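Local structure of alcohol dehydrogenase, zinc-containing (Streptococcus pneumoniae serotype 2, 5YLN) at residues 158-163 against 299-304; 9-14 against 56-61; 198-203 against 219-224. The protein binds zinc ions and probably catalyses the NAD+-dependent oxidation of alcohols. All blocks are in the same frame, centred on the assembly; numbering follows the deposited sequence.

Interactions 1 and 3 lie about 24 Å apart between centres, and interaction 3 is nested in the chain loop that interaction 1 closes; interaction 2 closes earlier in the chain, the centres of interactions 2 and 3 lying about 36 Å apart. Interaction 1 is the most buried: a carboxylate on helix 157-165 collects donors from a turn at helix 302-310. Interaction 2, partly buried, ties the N-terminal strand 4-12 to a turn in the GroES-like part, mixing main-chain bonds with a cysteine-tyrosine contact. Interaction 3, also partly buried, joins two parallel strands at the border of the nucleotide-binding-type sheet through a regular ladder and aliphatic packing. No structural element is shared among the three.

Interaction 1 of 3, residues 158-163 against 299-304; sequences TGYEIG and TNTTPQ
Glu161, on helix 157-165, holds with its carboxylate the type I beta turn that runs from Thr299 to Thr302, at helix 302-310. One oxygen takes two bonds from a single residue. The hydroxyl Thr301 OG1 lies 2.6 Å from Glu161 OE2 and is met by the anti lone pair of that oxygen, away from the other one, whereas Thr301 N, 3.0 Å from Glu161 OE2, arrives from above the carboxylate plane, 40° out of it. Thr301 OG1 sits between its own N and carbonyl carbon (chi1 64°), which leaves hydroxyl and N-H near enough to share that acceptor. Glu161 OE1 turns its syn lone pair to Thr299 N, 3.0 Å away, and also accepts from Ser298 N. Three main-chain N-H groups and a hydroxyl thus satisfy a buried carboxylate, consistent with an ionised glutamate. The side chains of Glu161 and Thr301 extend toward each other, and Glu161 CG rests 3.5 Å from the methyl Thr301 CG2.

Beside this grip the edge of the Tyr160 ring meets Thr301, with CB of the threonine in the ring plane and 4.0 Å from Tyr160 CD2. The Gln304 amide stands steeply to that ring, the planes 77° apart, while Tyr160 OH is hydrogen-bonded to Tyr194 OH. Farther out, Thr299 OG1 pairs with Ser89 OG; the Thr299 side chain is about 9 Å from that of His64, a zinc ligand. Within the turn, Thr299 O accepts from both Thr302 N and Thr302 OG1 on the same face of its carbonyl plane, the hydroxyl oxygen Thr302 OG1 being 2.9 Å from Thr299 O.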
loop_
_atom_site.group_PDB
_atom_site.type_symbol
_atom_site.label_atom_id
_atom_site.label_comp_id
_atom_site.label_asym_id
_atom_site.label_seq_id
_atom_site.Cartn_x
_atom_site.Cartn_y
_atom_site.Cartn_z
ATOM N N THR A 158 -10.321 6.551 13.688
ATOM C CA THR A 158 -10.390 6.337 12.241
ATOM C C THR A 158 -9.368 7.209 11.524
ATOM O O THR A 158 -8.501 6.705 10.798
ATOM C CB THR A 158 -11.818 6.593 11.707
ATOM O OG1 THR A 158 -12.711 5.599 12.225
ATOM C CG2 THR A 158 -11.848 6.465 10.163
ATOM N N GLY A 159 -9.427 8.521 11.752
ATOM C CA GLY A 159 -8.422 9.420 11.186
ATOM C C GLY A 159 -6.988 9.033 11.553
ATOM O O GLY A 159 -6.078 9.124 10.723
ATOM N N TYR A 160 -6.759 8.613 12.808
ATOM C CA TYR A 160 -5.394 8.340 13.265
ATOM C C TYR A 160 -4.866 7.037 12.676
ATOM O O TYR A 160 -3.835 7.029 12.004
ATOM C CB TYR A 160 -5.335 8.311 14.798
ATOM C CG TYR A 160 -3.928 8.182 15.390
ATOM C CD1 TYR A 160 -2.903 9.075 15.046
ATOM C CD2 TYR A 160 -3.634 7.182 16.312
ATOM C CE1 TYR A 160 -1.621 8.956 15.588
ATOM C CE2 TYR A 160 -2.360 7.056 16.866
ATOM C CZ TYR A 160 -1.362 7.947 16.502
ATOM O OH TYR A 160 -0.108 7.813 17.041
ATOM N N GLU A 161 -5.573 5.924 12.901
ATOM C CA GLU A 161 -5.088 4.618 12.441
ATOM C C GLU A 161 -5.120 4.514 10.918
ATOM O O GLU A 161 -4.151 4.053 10.303
ATOM C CB GLU A 161 -5.921 3.494 13.061
ATOM C CG GLU A 161 -5.801 3.415 14.578
ATOM C CD GLU A 161 -6.802 2.455 15.227
ATOM O OE1 GLU A 161 -7.409 1.621 14.525
ATOM O OE2 GLU A 161 -6.968 2.546 16.463
ATOM N N ILE A 162 -6.217 4.957 10.293
ATOM C CA ILE A 162 -6.414 4.716 8.870
ATOM C C ILE A 162 -5.895 5.854 7.989
ATOM O O ILE A 162 -5.460 5.606 6.861
ATOM C CB ILE A 162 -7.905 4.435 8.568
ATOM C CG1 ILE A 162 -8.451 3.380 9.543
ATOM C CG2 ILE A 162 -8.098 4.063 7.096
ATOM C CD1 ILE A 162 -7.604 2.088 9.638
ATOM N N GLY A 163 -5.897 7.087 8.468
ATOM C CA GLY A 163 -5.343 8.188 7.705
ATOM C C GLY A 163 -3.902 8.564 8.027
ATOM O O GLY A 163 -3.135 8.937 7.141
ATOM N N THR A 299 -9.419 0.502 16.441
ATOM C CA THR A 299 -9.398 1.163 17.752
ATOM C C THR A 299 -8.383 0.543 18.715
ATOM O O THR A 299 -8.436 0.796 19.925
ATOM C CB THR A 299 -10.795 1.258 18.418
ATOM O OG1 THR A 299 -11.228 -0.017 18.902
ATOM C CG2 THR A 299 -11.819 1.770 17.436
ATOM N N ASN A 300 -7.387 -0.192 18.206
ATOM C CA ASN A 300 -6.301 -0.624 19.076
ATOM C C ASN A 300 -5.502 0.557 19.643
ATOM O O ASN A 300 -4.855 0.412 20.687
ATOM C CB ASN A 300 -5.385 -1.597 18.327
ATOM C CG ASN A 300 -4.821 -1.006 17.057
ATOM O OD1 ASN A 300 -5.548 -0.457 16.236
ATOM N ND2 ASN A 300 -3.516 -1.096 16.901
ATOM N N THR A 301 -5.545 1.729 18.999
ATOM C CA THR A 301 -4.801 2.889 19.489
ATOM C C THR A 301 -5.553 3.700 20.536
ATOM O O THR A 301 -4.950 4.611 21.114
ATOM C CB THR A 301 -4.410 3.839 18.338
ATOM O OG1 THR A 301 -5.591 4.392 17.741
ATOM C CG2 THR A 301 -3.582 3.105 17.271
ATOM N N THR A 302 -6.836 3.402 20.785
ATOM C CA THR A 302 -7.625 4.134 21.782
ATOM C C THR A 302 -6.886 4.418 23.091
ATOM O O THR A 302 -6.952 5.561 23.567
ATOM C CB THR A 302 -8.938 3.383 22.056
ATOM O OG1 THR A 302 -9.670 3.219 20.837
ATOM C CG2 THR A 302 -9.804 4.162 23.062
ATOM N N PRO A 303 -6.164 3.470 23.714
ATOM C CA PRO A 303 -5.376 3.834 24.914
ATOM C C PRO A 303 -4.326 4.905 24.662
ATOM O O PRO A 303 -4.115 5.787 25.509
ATOM C CB PRO A 303 -4.707 2.508 25.315
ATOM C CG PRO A 303 -5.540 1.457 24.705
ATOM C CD PRO A 303 -6.076 2.027 23.429
ATOM N N GLN A 304 -3.628 4.829 23.528
ATOM C CA GLN A 304 -2.603 5.823 23.228
ATOM C C GLN A 304 -3.229 7.190 22.960
ATOM O O GLN A 304 -2.681 8.224 23.364
ATOM C CB GLN A 304 -1.747 5.353 22.045
ATOM C CG GLN A 304 -0.671 6.344 21.588
ATOM C CD GLN A 304 0.048 5.917 20.286
ATOM O OE1 GLN A 304 -0.499 5.167 19.462
ATOM N NE2 GLN A 304 1.280 6.409 20.102
#

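Interaction 2 of 3, residues 9-14 against 56-61; sequences TYVKPG and CQSGTI
Tyr10 of strand 4-12 turns one edge of its ring into the loop 56-61, where Cys56 meets it twice. The main-chain oxygen Cys56 O lies near the ring plane, 3.4 Å from Tyr10 CE2. The thiol approaches obliquely: Cys56 SG is 4.9 Å from the centroid of the Tyr10 ring and 54° off its normal, a sulfur-aromatic contact in which neither face nor edge is met squarely. Gln57 O adds a second carbonyl at the ring edge, in plane. Tyr10 CG trans to the main-chain N (chi1 176°) carries the ring over to this loop, and Ile48 of helix 43-50 touches both Tyr10 and Cys56.

Main-chain bonds run beside these side-chain contacts. Tyr10 N donates to Thr60 O at 2.9 Å and Gly59 N donates to Tyr10 O at 2.6 Å, so both polar main-chain groups of the tyrosine are spent on the type II turn from Gln57 to Thr60. Gly59 takes the positive-phi position that such a turn needs, and the turn is braced from within by Thr60 OG1, 2.5 Å from Gln57 O. Ser58 reaches across to the strand: with chi1 at -178° its OG donates to Val11 O at 2.6 Å, in the carbonyl plane on a lone pair. At the other end Thr9 bridges Ile61, its methyl CG2 3.8 Å from Gly59 O, while Thr9 OG1 bonds Ser17 O of strand 15-22.

A classic beta bulge at Val11 and Lys12 interrupts the pairing with that neighbouring strand. The turn is therefore held to the strand chiefly by directed main-chain and hydroxyl bonds, supplemented by the weaker contacts of the Tyr10 ring edge with Cys56 SG and Cys56 O.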
loop_
_atom_site.group_PDB
_atom_site.type_symbol
_atom_site.label_atom_id
_atom_site.label_comp_id
_atom_site.label_asym_id
_atom_site.label_seq_id
_atom_site.Cartn_x
_atom_site.Cartn_y
_atom_site.Cartn_z
ATOM N N THR A 9 -34.231 3.420 14.707
ATOM C CA THR A 9 -34.119 2.191 13.937
ATOM C C THR A 9 -34.125 2.493 12.443
ATOM O O THR A 9 -34.893 3.335 11.975
ATOM C CB THR A 9 -35.286 1.239 14.251
ATOM O OG1 THR A 9 -36.518 1.880 13.894
ATOM C CG2 THR A 9 -35.323 0.851 15.732
ATOM N N TYR A 10 -33.274 1.788 11.704
ATOM C CA TYR A 10 -33.385 1.716 10.256
ATOM C C TYR A 10 -34.586 0.852 9.872
ATOM O O TYR A 10 -34.797 -0.223 10.443
ATOM C CB TYR A 10 -32.099 1.132 9.670
ATOM C CG TYR A 10 -32.134 0.926 8.170
ATOM C CD1 TYR A 10 -32.362 1.992 7.310
ATOM C CD2 TYR A 10 -31.905 -0.324 7.614
ATOM C CE1 TYR A 10 -32.381 1.821 5.938
ATOM C CE2 TYR A 10 -31.924 -0.509 6.232
ATOM C CZ TYR A 10 -32.173 0.568 5.400
ATOM O OH TYR A 10 -32.206 0.416 4.018
ATOM N N VAL A 11 -35.383 1.318 8.909
ATOM C CA VAL A 11 -36.571 0.592 8.450
ATOM C C VAL A 11 -36.392 0.049 7.033
ATOM O O VAL A 11 -36.450 -1.162 6.803
ATOM C CB VAL A 11 -37.843 1.463 8.534
ATOM C CG1 VAL A 11 -39.081 0.617 8.237
ATOM C CG2 VAL A 11 -37.950 2.128 9.888
ATOM N N LYS A 12 -36.157 0.933 6.074
ATOM C CA LYS A 12 -36.056 0.598 4.659
ATOM C C LYS A 12 -35.412 1.787 3.961
ATOM O O LYS A 12 -35.247 2.848 4.565
ATOM C CB LYS A 12 -37.440 0.277 4.059
ATOM C CG LYS A 12 -38.311 1.515 3.874
ATOM C CD LYS A 12 -39.834 1.224 3.959
ATOM C CE LYS A 12 -40.380 0.503 2.739
ATOM N NZ LYS A 12 -41.897 0.553 2.661
ATOM N N PRO A 13 -35.016 1.645 2.699
ATOM C CA PRO A 13 -34.243 2.736 2.080
ATOM C C PRO A 13 -35.031 4.036 2.107
ATOM O O PRO A 13 -36.115 4.141 1.530
ATOM C CB PRO A 13 -33.989 2.222 0.656
ATOM C CG PRO A 13 -33.900 0.737 0.845
ATOM C CD PRO A 13 -34.994 0.436 1.848
ATOM N N GLY A 14 -34.500 5.013 2.832
ATOM C CA GLY A 14 -35.133 6.306 2.963
ATOM C C GLY A 14 -35.948 6.535 4.220
ATOM O O GLY A 14 -36.577 7.590 4.334
ATOM N N CYS A 56 -27.371 -3.948 6.431
ATOM C CA CYS A 56 -28.020 -3.534 7.668
ATOM C C CYS A 56 -29.473 -3.985 7.619
ATOM O O CYS A 56 -30.264 -3.475 6.820
ATOM C CB CYS A 56 -27.922 -2.030 7.861
ATOM S SG CYS A 56 -28.698 -1.526 9.367
ATOM N N GLN A 57 -29.815 -4.949 8.460
ATOM C CA GLN A 57 -31.160 -5.501 8.468
ATOM C C GLN A 57 -32.182 -4.465 8.934
ATOM O O GLN A 57 -31.895 -3.624 9.788
ATOM C CB GLN A 57 -31.194 -6.725 9.378
ATOM C CG GLN A 57 -32.573 -7.185 9.740
ATOM C CD GLN A 57 -32.541 -8.456 10.526
ATOM O OE1 GLN A 57 -31.477 -8.928 10.918
ATOM N NE2 GLN A 57 -33.703 -9.033 10.751
ATOM N N SER A 58 -33.381 -4.530 8.347
ATOM C CA SER A 58 -34.509 -3.707 8.781
ATOM C C SER A 58 -34.799 -3.887 10.272
ATOM O O SER A 58 -34.798 -5.003 10.794
ATOM C CB SER A 58 -35.751 -4.068 7.972
ATOM O OG SER A 58 -36.850 -3.262 8.346
ATOM N N GLY A 59 -35.060 -2.773 10.953
ATOM C CA GLY A 59 -35.295 -2.784 12.380
ATOM C C GLY A 59 -34.055 -2.613 13.240
ATOM O O GLY A 59 -34.176 -2.522 14.466
ATOM N N THR A 60 -32.864 -2.559 12.643
ATOM C CA THR A 60 -31.638 -2.447 13.428
ATOM C C THR A 60 -31.544 -1.079 14.086
ATOM O O THR A 60 -31.867 -0.055 13.475
ATOM C CB THR A 60 -30.408 -2.659 12.533
ATOM O OG1 THR A 60 -30.482 -3.929 11.876
ATOM C CG2 THR A 60 -29.143 -2.611 13.348
ATOM N N ILE A 61 -31.074 -1.051 15.331
ATOM C CA ILE A 61 -30.828 0.243 15.950
ATOM C C ILE A 61 -29.533 0.818 15.391
ATOM O O ILE A 61 -28.526 0.111 15.240
ATOM C CB ILE A 61 -30.788 0.121 17.482
ATOM C CG1 ILE A 61 -32.054 -0.608 17.966
ATOM C CG2 ILE A 61 -30.676 1.506 18.124
ATOM C CD1 ILE A 61 -32.192 -0.755 19.454
#

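Interaction 3 of 3, residues 198-203 against 219-224; sequences KLIMVD and HKVNSS
Ile200 and Val221 meet through methyls placed by their first torsions: Ile200, with chi1 at -51°, sets CG2 beside its carbonyl carbon, and Val221, at 174°, sets CG2 beside its N, leaving Ile200 CG2 and Val221 CG2 3.6 Å apart. On the same face Val202 runs alongside Val221 with its branch turned in the same sense, and Val202 CG1 is 3.7 Å from Ser223 CB. The aliphatic stem of Lys198 runs obliquely past the His219 ring, with CG 4.0 Å from His219 CE1. Helix 226-236 packs on this face; helix 206-214 packs on the other, against Met201 and Lys220, whose NZ forms salt bridges with Glu210 and Asp206.

The two strands are parallel, their axes 26° apart. Met201 sits at the middle of the ladder: its N donates to His219 O at 2.9 Å and its O accepts from Val221 N at 2.8 Å. Just past the end of strand 219-222, Ser223 N donates to Asp203 O at 2.9 Å, while Asn222 OD1 closes an Asx turn by accepting Ser224 N.

Asp203 OD2 accepts from Ser180 N, within the probable glycine-rich turn, and OD1 pairs with Arg208. Asp203 ends the second strand; helix 206-214 then leads to strand 219-222, completing a beta-alpha-beta unit. An acid here is typical of NAD-binding Rossmann folds, where it commonly binds the adenosine ribose.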
loop_
_atom_site.group_PDB
_atom_site.type_symbol
_atom_site.label_atom_id
_atom_site.label_comp_id
_atom_site.label_asym_id
_atom_site.label_seq_id
_atom_site.Cartn_x
_atom_site.Cartn_y
_atom_site.Cartn_z
ATOM N N LYS A 198 3.892 20.436 6.147
ATOM C CA LYS A 198 2.768 20.973 5.393
ATOM C C LYS A 198 1.555 20.084 5.595
ATOM O O LYS A 198 1.630 18.857 5.447
ATOM C CB LYS A 198 3.094 21.085 3.899
ATOM C CG LYS A 198 4.073 22.193 3.581
ATOM C CD LYS A 198 4.200 22.426 2.094
ATOM C CE LYS A 198 4.968 23.710 1.834
ATOM N NZ LYS A 198 6.365 23.649 2.333
ATOM N N LEU A 199 0.451 20.715 5.953
ATOM C CA LEU A 199 -0.851 20.085 6.101
ATOM C C LEU A 199 -1.780 20.861 5.185
ATOM O O LEU A 199 -2.283 21.928 5.556
ATOM C CB LEU A 199 -1.340 20.128 7.537
ATOM C CG LEU A 199 -0.977 18.961 8.429
ATOM C CD1 LEU A 199 -1.330 19.312 9.868
ATOM C CD2 LEU A 199 -1.732 17.754 7.977
ATOM N N ILE A 200 -1.992 20.323 3.996
ATOM C CA ILE A 200 -2.733 20.998 2.945
ATOM C C ILE A 200 -4.149 20.426 2.929
ATOM O O ILE A 200 -4.348 19.241 2.639
ATOM C CB ILE A 200 -2.026 20.820 1.598
ATOM C CG1 ILE A 200 -0.551 21.218 1.751
ATOM C CG2 ILE A 200 -2.747 21.616 0.515
ATOM C CD1 ILE A 200 0.378 20.682 0.669
ATOM N N MET A 201 -5.143 21.239 3.279
ATOM C CA MET A 201 -6.526 20.792 3.183
ATOM C C MET A 201 -7.054 21.122 1.797
ATOM O O MET A 201 -6.906 22.255 1.325
ATOM C CB MET A 201 -7.413 21.433 4.254
ATOM C CG MET A 201 -8.813 20.783 4.371
ATOM S SD MET A 201 -8.829 19.187 5.252
ATOM C CE MET A 201 -7.482 19.486 6.333
ATOM N N VAL A 202 -7.657 20.127 1.150
ATOM C CA VAL A 202 -8.237 20.266 -0.184
ATOM C C VAL A 202 -9.723 19.962 -0.083
ATOM O O VAL A 202 -10.107 18.928 0.480
ATOM C CB VAL A 202 -7.548 19.330 -1.198
ATOM C CG1 VAL A 202 -8.132 19.521 -2.615
ATOM C CG2 VAL A 202 -6.065 19.592 -1.196
ATOM N N ASP A 203 -10.551 20.872 -0.608
ATOM C CA ASP A 203 -12.005 20.742 -0.593
ATOM C C ASP A 203 -12.595 21.744 -1.593
ATOM O O ASP A 203 -11.900 22.625 -2.104
ATOM C CB ASP A 203 -12.546 20.944 0.831
ATOM C CG ASP A 203 -13.943 20.379 1.022
ATOM O OD1 ASP A 203 -14.870 20.848 0.333
ATOM O OD2 ASP A 203 -14.118 19.467 1.857
ATOM N N HIS A 219 -2.078 25.138 4.882
ATOM C CA HIS A 219 -2.568 25.717 3.633
ATOM C C HIS A 219 -3.922 25.131 3.270
ATOM O O HIS A 219 -4.250 23.995 3.627
ATOM C CB HIS A 219 -1.653 25.450 2.434
ATOM C CG HIS A 219 -0.211 25.737 2.685
ATOM N ND1 HIS A 219 0.541 25.028 3.603
ATOM C CD2 HIS A 219 0.620 26.659 2.143
ATOM C CE1 HIS A 219 1.771 25.511 3.620
ATOM N NE2 HIS A 219 1.848 26.497 2.741
ATOM N N LYS A 220 -4.686 25.900 2.511
ATOM C CA LYS A 220 -5.913 25.414 1.909
ATOM C C LYS A 220 -5.782 25.473 0.398
ATOM O O LYS A 220 -5.130 26.366 -0.156
ATOM C CB LYS A 220 -7.138 26.229 2.350
ATOM C CG LYS A 220 -7.107 27.700 1.922
ATOM C CD LYS A 220 -8.378 28.432 2.365
ATOM C CE LYS A 220 -8.284 29.921 2.054
ATOM N NZ LYS A 220 -9.562 30.613 2.405
ATOM N N VAL A 221 -6.411 24.515 -0.267
ATOM C CA VAL A 221 -6.465 24.496 -1.723
ATOM C C VAL A 221 -7.892 24.161 -2.106
ATOM O O VAL A 221 -8.424 23.143 -1.658
ATOM C CB VAL A 221 -5.493 23.469 -2.329
ATOM C CG1 VAL A 221 -5.683 23.386 -3.839
ATOM C CG2 VAL A 221 -4.051 23.827 -1.973
ATOM N N ASN A 222 -8.523 25.020 -2.901
ATOM C CA ASN A 222 -9.881 24.769 -3.355
ATOM C C ASN A 222 -9.812 23.920 -4.619
ATOM O O ASN A 222 -9.117 24.275 -5.577
ATOM C CB ASN A 222 -10.623 26.082 -3.604
ATOM C CG ASN A 222 -12.135 25.894 -3.674
ATOM O OD1 ASN A 222 -12.632 25.061 -4.422
ATOM N ND2 ASN A 222 -12.860 26.639 -2.862
ATOM N N SER A 223 -10.511 22.790 -4.618
ATOM C CA SER A 223 -10.422 21.834 -5.713
ATOM C C SER A 223 -11.428 22.112 -6.824
ATOM O O SER A 223 -11.673 21.230 -7.655
ATOM C CB SER A 223 -10.602 20.412 -5.182
ATOM O OG SER A 223 -11.754 20.328 -4.367
ATOM N N SER A 224 -12.005 23.314 -6.862
ATOM C CA SER A 224 -13.037 23.603 -7.854
ATOM C C SER A 224 -12.487 23.524 -9.272
ATOM O O SER A 224 -13.137 22.974 -10.168
ATOM C CB SER A 224 -13.653 24.970 -7.584
ATOM O OG SER A 224 -14.399 24.920 -6.382
#